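Local structure of activator of Hsp90 ATPase homologue 1/2-like C-terminal domain-containing protein (Nitrosomonas europaea, 1XFS) at residues 131-136 against 151-156; 20-25 against 118-123; 60-63 against 69-72; 33-38 against 47-52. The protein is of unknown function but belongs to the AHA1 family, whose Bet v 1-like fold suggests that it may bind a hydrophobic ligand or a protein partner. All coordinates share one frame; numbering follows the deposited sequence.

Interaction 1: residues 131-136 against 151-156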
loop_
_atom_site.group_PDB
_atom_site.type_symbol
_atom_site.label_atom_id
_atom_site.label_comp_id
_atom_site.label_asym_id
_atom_site.label_seq_id
_atom_site.Cartn_x
_atom_site.Cartn_y
_atom_site.Cartn_z
ATOM N N ALA A 131 -2.746 14.584 -11.097
ATOM C CA ALA A 131 -1.862 13.458 -10.798
ATOM C C ALA A 131 -0.760 13.881 -9.835
ATOM O O ALA A 131 -0.092 14.893 -10.046
ATOM C CB ALA A 131 -1.243 12.911 -12.088
ATOM N N CYS A 132 -0.580 13.107 -8.770
ATOM C CA CYS A 132 0.450 13.396 -7.781
ATOM C C CYS A 132 1.310 12.159 -7.602
ATOM O O CYS A 132 0.793 11.054 -7.426
ATOM C CB CYS A 132 -0.173 13.780 -6.429
ATOM S SG CYS A 132 1.036 14.048 -5.084
ATOM N N ALA A 133 2.622 12.349 -7.673
ATOM C CA ALA A 133 3.565 11.257 -7.490
ATOM C C ALA A 133 4.224 11.491 -6.141
ATOM O O ALA A 133 4.876 12.519 -5.928
ATOM C CB ALA A 133 4.610 11.251 -8.605
HETATM N N MSE A 134 4.027 10.541 -5.227
HETATM C CA MSE A 134 4.569 10.626 -3.871
HETATM C C MSE A 134 5.882 9.859 -3.765
HETATM O O MSE A 134 5.972 8.711 -4.194
HETATM C CB MSE A 134 3.568 10.044 -2.866
HETATM C CG MSE A 134 2.198 10.675 -2.899
HETATM SE SE MSE A 134 0.992 9.696 -1.723
HETATM C CE MSE A 134 1.513 10.491 -0.086
ATOM N N HIS A 135 6.898 10.500 -3.195
ATOM C CA HIS A 135 8.200 9.866 -3.034
ATOM C C HIS A 135 8.545 9.683 -1.564
ATOM O O HIS A 135 7.902 10.268 -0.696
ATOM C CB HIS A 135 9.276 10.699 -3.723
ATOM C CG HIS A 135 8.969 10.991 -5.152
ATOM N ND1 HIS A 135 8.198 12.062 -5.540
ATOM C CD2 HIS A 135 9.266 10.308 -6.284
ATOM C CE1 HIS A 135 8.028 12.027 -6.852
ATOM N NE2 HIS A 135 8.664 10.972 -7.323
ATOM N N ASN A 136 9.569 8.876 -1.286
ATOM C CA ASN A 136 9.957 8.614 0.090
ATOM C C ASN A 136 10.947 9.612 0.676
ATOM O O ASN A 136 10.993 9.795 1.891
ATOM C CB ASN A 136 10.493 7.171 0.228
ATOM C CG ASN A 136 11.583 6.829 -0.786
ATOM O OD1 ASN A 136 11.743 5.664 -1.162
ATOM N ND2 ASN A 136 12.344 7.828 -1.217
ATOM N N GLU A 151 7.686 16.909 -17.888
ATOM C CA GLU A 151 7.563 16.755 -19.335
ATOM C C GLU A 151 6.990 15.391 -19.698
ATOM O O GLU A 151 6.059 15.290 -20.497
ATOM C CB GLU A 151 8.924 16.915 -20.019
ATOM C CG GLU A 151 8.856 16.793 -21.540
ATOM C CD GLU A 151 10.225 16.778 -22.196
ATOM O OE1 GLU A 151 10.285 16.751 -23.446
ATOM O OE2 GLU A 151 11.239 16.787 -21.465
ATOM N N GLY A 152 7.565 14.349 -19.107
ATOM C CA GLY A 152 7.120 12.995 -19.378
ATOM C C GLY A 152 5.655 12.772 -19.080
ATOM O O GLY A 152 4.896 12.366 -19.959
ATOM N N TRP A 153 5.255 13.026 -17.840
ATOM C CA TRP A 153 3.864 12.851 -17.445
ATOM C C TRP A 153 2.954 13.767 -18.252
ATOM O O TRP A 153 1.855 13.374 -18.640
ATOM C CB TRP A 153 3.705 13.114 -15.945
ATOM C CG TRP A 153 4.134 11.945 -15.096
ATOM C CD1 TRP A 153 5.337 11.296 -15.138
ATOM C CD2 TRP A 153 3.356 11.278 -14.093
ATOM N NE1 TRP A 153 5.353 10.267 -14.228
ATOM C CE2 TRP A 153 4.151 10.234 -13.572
ATOM C CE3 TRP A 153 2.061 11.461 -13.585
ATOM C CZ2 TRP A 153 3.696 9.374 -12.565
ATOM C CZ3 TRP A 153 1.608 10.606 -12.584
ATOM C CH2 TRP A 153 2.427 9.576 -12.085
ATOM N N GLY A 154 3.418 14.985 -18.515
ATOM C CA GLY A 154 2.623 15.918 -19.297
ATOM C C GLY A 154 2.331 15.368 -20.681
ATOM O O GLY A 154 1.222 15.503 -21.198
ATOM N N THR A 155 3.337 14.744 -21.284
ATOM C CA THR A 155 3.196 14.156 -22.606
ATOM C C THR A 155 2.227 12.976 -22.596
ATOM O O THR A 155 1.444 12.798 -23.534
ATOM C CB THR A 155 4.567 13.686 -23.153
ATOM O OG1 THR A 155 5.401 14.827 -23.383
ATOM C CG2 THR A 155 4.399 12.921 -24.460
ATOM N N THR A 156 2.265 12.170 -21.539
ATOM C CA THR A 156 1.367 11.023 -21.479
ATOM C C THR A 156 -0.088 11.464 -21.413
ATOM O O THR A 156 -0.948 10.841 -22.022
ATOM C CB THR A 156 1.686 10.081 -20.273
ATOM O OG1 THR A 156 1.394 10.743 -19.036
ATOM C CG2 THR A 156 3.149 9.672 -20.296
#

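Interaction 2: residues 20-25 against 118-123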
loop_
_atom_site.group_PDB
_atom_site.type_symbol
_atom_site.label_atom_id
_atom_site.label_comp_id
_atom_site.label_asym_id
_atom_site.label_seq_id
_atom_site.Cartn_x
_atom_site.Cartn_y
_atom_site.Cartn_z
ATOM N N VAL A 20 -12.860 15.504 -22.525
ATOM C CA VAL A 20 -13.415 14.168 -22.634
ATOM C C VAL A 20 -14.178 13.886 -21.344
ATOM O O VAL A 20 -13.779 14.337 -20.272
ATOM C CB VAL A 20 -12.279 13.125 -22.796
ATOM C CG1 VAL A 20 -12.828 11.716 -22.719
ATOM C CG2 VAL A 20 -11.565 13.351 -24.123
ATOM N N PRO A 21 -15.303 13.158 -21.434
ATOM C CA PRO A 21 -16.113 12.824 -20.255
ATOM C C PRO A 21 -15.349 11.933 -19.273
ATOM O O PRO A 21 -14.473 11.167 -19.673
ATOM C CB PRO A 21 -17.328 12.125 -20.863
ATOM C CG PRO A 21 -16.748 11.470 -22.074
ATOM C CD PRO A 21 -15.894 12.571 -22.647
ATOM N N VAL A 22 -15.701 12.032 -17.996
ATOM C CA VAL A 22 -15.031 11.276 -16.945
ATOM C C VAL A 22 -15.104 9.764 -17.109
ATOM O O VAL A 22 -14.163 9.050 -16.748
ATOM C CB VAL A 22 -15.582 11.656 -15.546
ATOM C CG1 VAL A 22 -17.023 11.161 -15.388
ATOM C CG2 VAL A 22 -14.691 11.078 -14.460
ATOM N N ASN A 23 -16.213 9.265 -17.648
ATOM C CA ASN A 23 -16.356 7.825 -17.835
ATOM C C ASN A 23 -15.302 7.306 -18.810
ATOM O O ASN A 23 -14.722 6.241 -18.597
ATOM C CB ASN A 23 -17.771 7.480 -18.329
ATOM C CG ASN A 23 -18.067 8.033 -19.710
ATOM O OD1 ASN A 23 -17.952 9.232 -19.953
ATOM N ND2 ASN A 23 -18.457 7.153 -20.625
ATOM N N LEU A 24 -15.042 8.065 -19.871
ATOM C CA LEU A 24 -14.043 7.657 -20.855
ATOM C C LEU A 24 -12.630 7.757 -20.301
ATOM O O LEU A 24 -11.806 6.877 -20.533
ATOM C CB LEU A 24 -14.156 8.506 -22.119
ATOM C CG LEU A 24 -15.409 8.285 -22.959
ATOM C CD1 LEU A 24 -15.329 9.170 -24.194
ATOM C CD2 LEU A 24 -15.527 6.819 -23.359
ATOM N N VAL A 25 -12.351 8.837 -19.575
ATOM C CA VAL A 25 -11.034 9.028 -18.986
ATOM C C VAL A 25 -10.744 7.867 -18.045
ATOM O O VAL A 25 -9.638 7.311 -18.041
ATOM C CB VAL A 25 -10.953 10.356 -18.201
ATOM C CG1 VAL A 25 -9.605 10.469 -17.489
ATOM C CG2 VAL A 25 -11.139 11.528 -19.158
ATOM N N ILE A 118 -4.249 9.544 -8.581
ATOM C CA ILE A 118 -4.892 10.181 -9.717
ATOM C C ILE A 118 -6.313 10.544 -9.318
ATOM O O ILE A 118 -7.080 9.680 -8.914
ATOM C CB ILE A 118 -4.958 9.231 -10.932
ATOM C CG1 ILE A 118 -3.557 8.761 -11.314
ATOM C CG2 ILE A 118 -5.643 9.929 -12.094
ATOM C CD1 ILE A 118 -2.569 9.882 -11.571
ATOM N N GLU A 119 -6.660 11.824 -9.409
ATOM C CA GLU A 119 -8.005 12.252 -9.056
ATOM C C GLU A 119 -8.709 12.854 -10.260
ATOM O O GLU A 119 -8.116 13.627 -11.004
ATOM C CB GLU A 119 -7.966 13.265 -7.909
ATOM C CG GLU A 119 -7.462 12.686 -6.602
ATOM C CD GLU A 119 -7.588 13.655 -5.445
ATOM O OE1 GLU A 119 -7.292 13.252 -4.298
ATOM O OE2 GLU A 119 -7.979 14.818 -5.680
ATOM N N LEU A 120 -9.974 12.489 -10.448
ATOM C CA LEU A 120 -10.750 13.001 -11.573
ATOM C C LEU A 120 -11.958 13.779 -11.080
ATOM O O LEU A 120 -12.554 13.454 -10.049
ATOM C CB LEU A 120 -11.240 11.857 -12.457
ATOM C CG LEU A 120 -10.212 10.907 -13.062
ATOM C CD1 LEU A 120 -10.940 9.834 -13.853
ATOM C CD2 LEU A 120 -9.254 11.682 -13.963
ATOM N N GLN A 121 -12.323 14.806 -11.830
ATOM C CA GLN A 121 -13.469 15.616 -11.471
ATOM C C GLN A 121 -14.146 16.060 -12.755
ATOM O O GLN A 121 -13.524 16.687 -13.607
ATOM C CB GLN A 121 -13.018 16.828 -10.656
ATOM C CG GLN A 121 -14.144 17.722 -10.157
ATOM C CD GLN A 121 -13.630 18.864 -9.294
ATOM O OE1 GLN A 121 -13.072 18.640 -8.218
ATOM N NE2 GLN A 121 -13.808 20.094 -9.768
ATOM N N PRO A 122 -15.428 15.714 -12.929
ATOM C CA PRO A 122 -16.094 16.139 -14.162
ATOM C C PRO A 122 -16.285 17.653 -14.185
ATOM O O PRO A 122 -16.489 18.275 -13.143
ATOM C CB PRO A 122 -17.416 15.370 -14.126
ATOM C CG PRO A 122 -17.683 15.202 -12.661
ATOM C CD PRO A 122 -16.317 14.888 -12.095
ATOM N N THR A 123 -16.184 18.239 -15.374
ATOM C CA THR A 123 -16.358 19.676 -15.554
ATOM C C THR A 123 -17.423 19.884 -16.621
ATOM O O THR A 123 -17.940 18.921 -17.185
ATOM C CB THR A 123 -15.065 20.359 -16.037
ATOM O OG1 THR A 123 -14.699 19.837 -17.321
ATOM C CG2 THR A 123 -13.934 20.122 -15.048
#

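Interaction 3: residues 60-63 against 69-72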
loop_
_atom_site.group_PDB
_atom_site.type_symbol
_atom_site.label_atom_id
_atom_site.label_comp_id
_atom_site.label_asym_id
_atom_site.label_seq_id
_atom_site.Cartn_x
_atom_site.Cartn_y
_atom_site.Cartn_z
ATOM N N TYR A 60 0.858 -4.551 -13.716
ATOM C CA TYR A 60 2.096 -4.973 -14.380
ATOM C C TYR A 60 2.235 -4.368 -15.769
ATOM O O TYR A 60 1.293 -4.372 -16.562
ATOM C CB TYR A 60 2.122 -6.505 -14.500
ATOM C CG TYR A 60 3.242 -7.087 -15.357
ATOM C CD1 TYR A 60 4.535 -7.231 -14.861
ATOM C CD2 TYR A 60 2.992 -7.515 -16.664
ATOM C CE1 TYR A 60 5.558 -7.795 -15.649
ATOM C CE2 TYR A 60 4.005 -8.071 -17.456
ATOM C CZ TYR A 60 5.283 -8.210 -16.941
ATOM O OH TYR A 60 6.273 -8.761 -17.731
ATOM N N THR A 61 3.416 -3.843 -16.064
ATOM C CA THR A 61 3.656 -3.261 -17.372
ATOM C C THR A 61 5.097 -3.508 -17.792
ATOM O O THR A 61 5.982 -3.631 -16.952
ATOM C CB THR A 61 3.393 -1.738 -17.369
ATOM O OG1 THR A 61 4.264 -1.106 -16.423
ATOM C CG2 THR A 61 1.949 -1.444 -16.990
ATOM N N VAL A 62 5.322 -3.623 -19.096
ATOM C CA VAL A 62 6.669 -3.809 -19.610
ATOM C C VAL A 62 6.926 -2.636 -20.533
ATOM O O VAL A 62 6.282 -2.501 -21.572
ATOM C CB VAL A 62 6.823 -5.114 -20.408
ATOM C CG1 VAL A 62 8.242 -5.203 -20.965
ATOM C CG2 VAL A 62 6.536 -6.309 -19.514
HETATM N N MSE A 63 7.848 -1.773 -20.122
HETATM C CA MSE A 63 8.199 -0.594 -20.897
HETATM C C MSE A 63 9.423 -0.851 -21.767
HETATM O O MSE A 63 10.373 -1.509 -21.343
HETATM C CB MSE A 63 8.484 0.574 -19.954
HETATM C CG MSE A 63 7.283 1.027 -19.146
HETATM SE SE MSE A 63 7.787 2.282 -17.775
HETATM C CE MSE A 63 8.342 3.748 -18.898
ATOM N N ASN A 69 15.524 -1.666 -25.022
ATOM C CA ASN A 69 15.586 -2.315 -23.717
ATOM C C ASN A 69 14.196 -2.409 -23.102
ATOM O O ASN A 69 13.407 -1.467 -23.184
ATOM C CB ASN A 69 16.502 -1.534 -22.774
ATOM C CG ASN A 69 17.908 -1.389 -23.316
ATOM O OD1 ASN A 69 18.557 -2.378 -23.650
ATOM N ND2 ASN A 69 18.384 -0.153 -23.408
ATOM N N LYS A 70 13.906 -3.551 -22.490
ATOM C CA LYS A 70 12.617 -3.784 -21.849
ATOM C C LYS A 70 12.765 -3.697 -20.337
ATOM O O LYS A 70 13.715 -4.234 -19.766
ATOM C CB LYS A 70 12.066 -5.166 -22.212
ATOM C CG LYS A 70 11.656 -5.345 -23.666
ATOM C CD LYS A 70 10.941 -6.677 -23.845
ATOM C CE LYS A 70 10.479 -6.884 -25.273
ATOM N NZ LYS A 70 9.557 -5.812 -25.713
ATOM N N PHE A 71 11.820 -3.023 -19.692
ATOM C CA PHE A 71 11.855 -2.883 -18.246
ATOM C C PHE A 71 10.522 -3.295 -17.631
ATOM O O PHE A 71 9.543 -2.552 -17.689
ATOM C CB PHE A 71 12.185 -1.438 -17.853
ATOM C CG PHE A 71 13.461 -0.915 -18.463
ATOM C CD1 PHE A 71 13.470 -0.401 -19.755
ATOM C CD2 PHE A 71 14.655 -0.946 -17.748
ATOM C CE1 PHE A 71 14.651 0.077 -20.328
ATOM C CE2 PHE A 71 15.843 -0.471 -18.312
ATOM C CZ PHE A 71 15.837 0.040 -19.604
ATOM N N PRO A 72 10.461 -4.506 -17.056
ATOM C CA PRO A 72 9.222 -4.979 -16.434
ATOM C C PRO A 72 8.949 -4.178 -15.162
ATOM O O PRO A 72 9.826 -4.049 -14.304
ATOM C CB PRO A 72 9.525 -6.448 -16.146
ATOM C CG PRO A 72 11.002 -6.428 -15.864
ATOM C CD PRO A 72 11.516 -5.532 -16.973
#

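Interaction 4: residues 33-38 against 47-52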
loop_
_atom_site.group_PDB
_atom_site.type_symbol
_atom_site.label_atom_id
_atom_site.label_comp_id
_atom_site.label_asym_id
_atom_site.label_seq_id
_atom_site.Cartn_x
_atom_site.Cartn_y
_atom_site.Cartn_z
ATOM N N GLU A 33 -5.794 -2.453 -22.763
ATOM C CA GLU A 33 -5.848 -2.196 -24.199
ATOM C C GLU A 33 -5.684 -0.717 -24.539
ATOM O O GLU A 33 -5.206 -0.370 -25.622
ATOM C CB GLU A 33 -7.161 -2.723 -24.787
ATOM C CG GLU A 33 -7.174 -4.229 -25.029
ATOM C CD GLU A 33 -6.328 -4.641 -26.226
ATOM O OE1 GLU A 33 -6.772 -4.425 -27.374
ATOM O OE2 GLU A 33 -5.213 -5.168 -26.023
ATOM N N LEU A 34 -6.086 0.154 -23.616
ATOM C CA LEU A 34 -5.967 1.598 -23.812
ATOM C C LEU A 34 -4.663 2.100 -23.200
ATOM O O LEU A 34 -3.954 2.910 -23.795
ATOM C CB LEU A 34 -7.155 2.322 -23.167
ATOM C CG LEU A 34 -8.511 2.078 -23.839
ATOM C CD1 LEU A 34 -9.642 2.704 -23.024
ATOM C CD2 LEU A 34 -8.472 2.672 -25.239
ATOM N N LEU A 35 -4.355 1.612 -22.003
ATOM C CA LEU A 35 -3.137 1.997 -21.306
ATOM C C LEU A 35 -1.889 1.828 -22.159
ATOM O O LEU A 35 -1.026 2.700 -22.183
ATOM C CB LEU A 35 -2.980 1.165 -20.034
ATOM C CG LEU A 35 -3.791 1.625 -18.821
ATOM C CD1 LEU A 35 -3.804 0.528 -17.759
ATOM C CD2 LEU A 35 -3.182 2.903 -18.265
ATOM N N LYS A 36 -1.794 0.711 -22.864
ATOM C CA LYS A 36 -0.610 0.462 -23.673
ATOM C C LYS A 36 -0.429 1.449 -24.820
ATOM O O LYS A 36 0.595 1.425 -25.503
ATOM C CB LYS A 36 -0.634 -0.963 -24.222
ATOM C CG LYS A 36 -1.690 -1.215 -25.270
ATOM C CD LYS A 36 -1.587 -2.639 -25.776
ATOM C CE LYS A 36 -2.423 -2.843 -27.023
ATOM N NZ LYS A 36 -3.857 -2.540 -26.800
ATOM N N LYS A 37 -1.406 2.325 -25.023
ATOM C CA LYS A 37 -1.319 3.302 -26.101
ATOM C C LYS A 37 -1.056 4.741 -25.672
ATOM O O LYS A 37 -1.066 5.637 -26.516
ATOM C CB LYS A 37 -2.587 3.259 -26.949
ATOM C CG LYS A 37 -2.758 1.967 -27.714
ATOM C CD LYS A 37 -3.970 2.028 -28.608
ATOM C CE LYS A 37 -4.056 0.799 -29.482
ATOM N NZ LYS A 37 -5.219 0.890 -30.400
ATOM N N TRP A 38 -0.817 4.975 -24.385
ATOM C CA TRP A 38 -0.572 6.340 -23.915
ATOM C C TRP A 38 0.233 6.465 -22.626
ATOM O O TRP A 38 0.835 7.505 -22.367
ATOM C CB TRP A 38 -1.903 7.068 -23.698
ATOM C CG TRP A 38 -2.654 6.584 -22.475
ATOM C CD1 TRP A 38 -3.593 5.592 -22.422
ATOM C CD2 TRP A 38 -2.494 7.057 -21.128
ATOM N NE1 TRP A 38 -4.025 5.419 -21.128
ATOM C CE2 TRP A 38 -3.368 6.305 -20.313
ATOM C CE3 TRP A 38 -1.692 8.041 -20.530
ATOM C CZ2 TRP A 38 -3.470 6.507 -18.929
ATOM C CZ3 TRP A 38 -1.790 8.243 -19.155
ATOM C CH2 TRP A 38 -2.676 7.477 -18.370
ATOM N N SER A 47 5.230 -3.025 -24.077
ATOM C CA SER A 47 5.294 -4.367 -24.650
ATOM C C SER A 47 4.290 -5.319 -24.013
ATOM O O SER A 47 3.972 -6.368 -24.577
ATOM C CB SER A 47 6.701 -4.937 -24.476
ATOM O OG SER A 47 7.677 -4.020 -24.948
ATOM N N ASP A 48 3.799 -4.955 -22.834
ATOM C CA ASP A 48 2.830 -5.781 -22.132
ATOM C C ASP A 48 2.218 -4.967 -20.999
ATOM O O ASP A 48 2.854 -4.076 -20.440
ATOM C CB ASP A 48 3.510 -7.029 -21.563
ATOM C CG ASP A 48 2.522 -8.144 -21.247
ATOM O OD1 ASP A 48 2.951 -9.185 -20.713
ATOM O OD2 ASP A 48 1.321 -7.985 -21.545
ATOM N N CYS A 49 0.974 -5.280 -20.670
ATOM C CA CYS A 49 0.272 -4.592 -19.600
ATOM C C CYS A 49 -0.817 -5.495 -19.044
ATOM O O CYS A 49 -1.695 -5.952 -19.780
ATOM C CB CYS A 49 -0.338 -3.283 -20.111
ATOM S SG CYS A 49 -1.279 -2.378 -18.845
ATOM N N ARG A 50 -0.742 -5.756 -17.740
ATOM C CA ARG A 50 -1.710 -6.601 -17.047
ATOM C C ARG A 50 -2.296 -5.771 -15.908
ATOM O O ARG A 50 -1.560 -5.130 -15.154
ATOM C CB ARG A 50 -1.028 -7.842 -16.463
ATOM C CG ARG A 50 -0.432 -8.793 -17.493
ATOM C CD ARG A 50 -1.510 -9.613 -18.185
ATOM N NE ARG A 50 -2.235 -10.468 -17.245
ATOM C CZ ARG A 50 -3.215 -11.296 -17.591
ATOM N NH1 ARG A 50 -3.592 -11.389 -18.861
ATOM N NH2 ARG A 50 -3.826 -12.028 -16.668
ATOM N N VAL A 51 -3.619 -5.784 -15.792
ATOM C CA VAL A 51 -4.308 -5.028 -14.753
ATOM C C VAL A 51 -5.374 -5.845 -14.019
ATOM O O VAL A 51 -6.255 -6.422 -14.646
ATOM C CB VAL A 51 -4.998 -3.769 -15.360
ATOM C CG1 VAL A 51 -5.969 -3.157 -14.349
ATOM C CG2 VAL A 51 -3.948 -2.742 -15.772
ATOM N N ASP A 52 -5.270 -5.906 -12.690
ATOM C CA ASP A 52 -6.266 -6.577 -11.844
ATOM C C ASP A 52 -6.753 -5.368 -11.039
ATOM O O ASP A 52 -6.157 -5.009 -10.017
ATOM C CB ASP A 52 -5.613 -7.626 -10.928
ATOM C CG ASP A 52 -6.622 -8.340 -10.026
ATOM O OD1 ASP A 52 -6.194 -9.128 -9.155
ATOM O OD2 ASP A 52 -7.843 -8.128 -10.187
#

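Interaction 1: residues 131-136 against 151-156
Trp153 rests against Ala131 and Ala133, joining the long C-terminal helix to the sheet that curves around it in the helix-grip fold of Bet v 1-like proteins. The two alanines are alternate residues of one strand, so both methyls point to the helix, and they are small enough to admit an indole between backbones whose closest CA atoms, those of Ala131 and Trp153, are 8.8 Å apart. Trp153 places CG opposite its own carbonyl carbon (chi1 -79°), and the six-membered end of the ring leads towards the strand. The CB of Ala131 sits at the ring edge, near the ring plane, 3.7 Å from Trp153 CZ3. Ala133 approaches more loosely and at a slant, with its CB 4.4 Å from Trp153 CH2. The indole also touches Leu14 and Ala116 of neighbouring strands and meets the ring of Phe149 from its own helix. Two threonine hydroxyls of the helix bond to backbone carbonyls of the same segment. On Glu151 O, Thr155 OG1 and Thr155 N arrive from opposite faces of the carbonyl plane, and the next residue, Thr156, puts its OG1 2.7 Å from Trp153 O.

Interaction 2: residues 20-25 against 118-123
Leu120 reaches from its strand to the helix that starts at Val22, and its two methyls lie against two valines one helical turn apart. Each valine and the leucine cross obliquely, branch over branch. Leu120 CD2 meets Val25 CG1 at 3.7 Å. Its other methyl is shared: Leu120 CD1 lies 3.9 Å from Val25 CG1 and 4.0 Å from Val22 CG2. Val22 CG2 also brushes the root of the same side chain, 4.1 Å from Leu120 CB, so the valine touches both the base and the tip of the leucine.

The two valines turn differently. Val25 has the rotamer usual in helices (chi1 175°), which sends CG1 towards the leucine. Val22, in the first turn, is at chi1 69°; CG2 is the branch opposite the backbone N, and CG1 takes the crowded place between N and the carbonyl carbon. Farther along the strand, Pro122 touches Val22 at the margin, their CB atoms 4.4 Å apart.

The helix begins here with Pro21 at the N-cap position, and Val25 N bonds to Pro21 O at 3.2 Å. Just before it, Val20 O accepts a bond from Thr127 OG1 on the adjoining strand. Trp26 and Leu29 extend the apolar seam over Leu120, and Leu164 of helix 149-167 packs on Val25. A short helix following the first strand and laid, beside the C-terminal helix, on one antiparallel sheet is characteristic of the Bet v 1-like helix-grip fold.

Interaction 3: residues 60-63 against 69-72
With CG1 swung opposite the backbone N (chi1 177°), Val62 presents that methyl to the neighbouring strand, where it crosses the start of the lysine chain 4.0 Å from Lys70 CB. A similar turn at Tyr60 (chi1 171°) carries the phenol along the same face, and its CE1 comes within 4.2 Å of Pro72 CB, the ring meeting the proline at a slant. Val62 and Pro72 form a non-hydrogen-bonded pair there, as suits proline, which has no N-H to give. The next pair, Met63 (a selenomethionine) and Phe71, is hydrogen-bonded and faces the other way. Its two bonds differ: Phe71 N to Met63 O is short, 2.7 Å, and lies in the carbonyl plane, while Met63 N reaches Phe71 O at 3.1 Å from 47° out of the plane of the Phe71 carbonyl. Met63 O also receives a CA-H contact from Lys70 CA at 3.2 Å and lies at the edge of the Phe71 ring, 3.7 Å from Phe71 CD1. Lys70 folds its amine back to Ser47 OG and Gln64 OE1, tying the outer strand 45-51 to this one. Two adjacent antiparallel strands joined by a short connection make this a beta hairpin, at the turn end of strands 58-64 and 70-81.

Interaction 4: residues 33-38 against 47-52
The contact of Leu35 with Cys49 and Val51 is made by aliphatic branches and a sulfur, with no flat group between them. Leu35 CD1 serves both partners, 3.8 Å from Val51 CG2 and 4.0 Å from Cys49 SG. The sulfur lies alongside the leucine and touches its base too, 4.1 Å from Leu35 CB. Cys49 holds SG opposite its backbone N (chi1 178°), which extends the thiol from the strand towards the helix. The side chains of Leu35 and Val51 cross at about a right angle. Cys49 and Val51 are alternate residues of the strand, and so offer the leucine one common apolar surface.

The flat carboxylate of Glu33 bonds within its own segment, folding back so that OE2 makes a salt bridge, weak as a hydrogen bond, with Lys36 NZ at 3.1 Å. The same amine gives a firmer bond to Glu33 O, at 2.8 Å. Asp52, at the far end of the strand segment, pairs instead with Arg54.

Pro32 at the start of helix 32-35 covers Cys49 and Val51 as well. Within the sheet, strand 45-51 is bonded to its neighbour 58-64 through Arg50 with Tyr60. After the helix, Trp38 turns to helix 149-167, packing on Leu160 and Leu163, while its NE1 bonds to Gly28 O of helix 22-30.

In the fold
From the N terminus, interaction 2 opens first, at 20-25, and closes only at 118-123. Within that long span two shorter loops follow one another: interaction 4 (33-38 with 47-52) sets the second short helix on edge strand 45-51, and interaction 3 (60-63 with 69-72) closes the hairpin beside it. Strand pairing joins these two directly, as through Val62 O with Ser47 N. Interaction 1 opens afterwards, at 131-136, and ends on the C-terminal helix; none of the four cross. Ala131 touches Ile118, linking interactions 1 and 2 across neighbouring strands, while Thr156 meets Trp38, bringing interaction 4 to the same helix. Interactions 1, 2 and 4 each set a helix on the one antiparallel sheet, and interaction 3 pairs two of its strands.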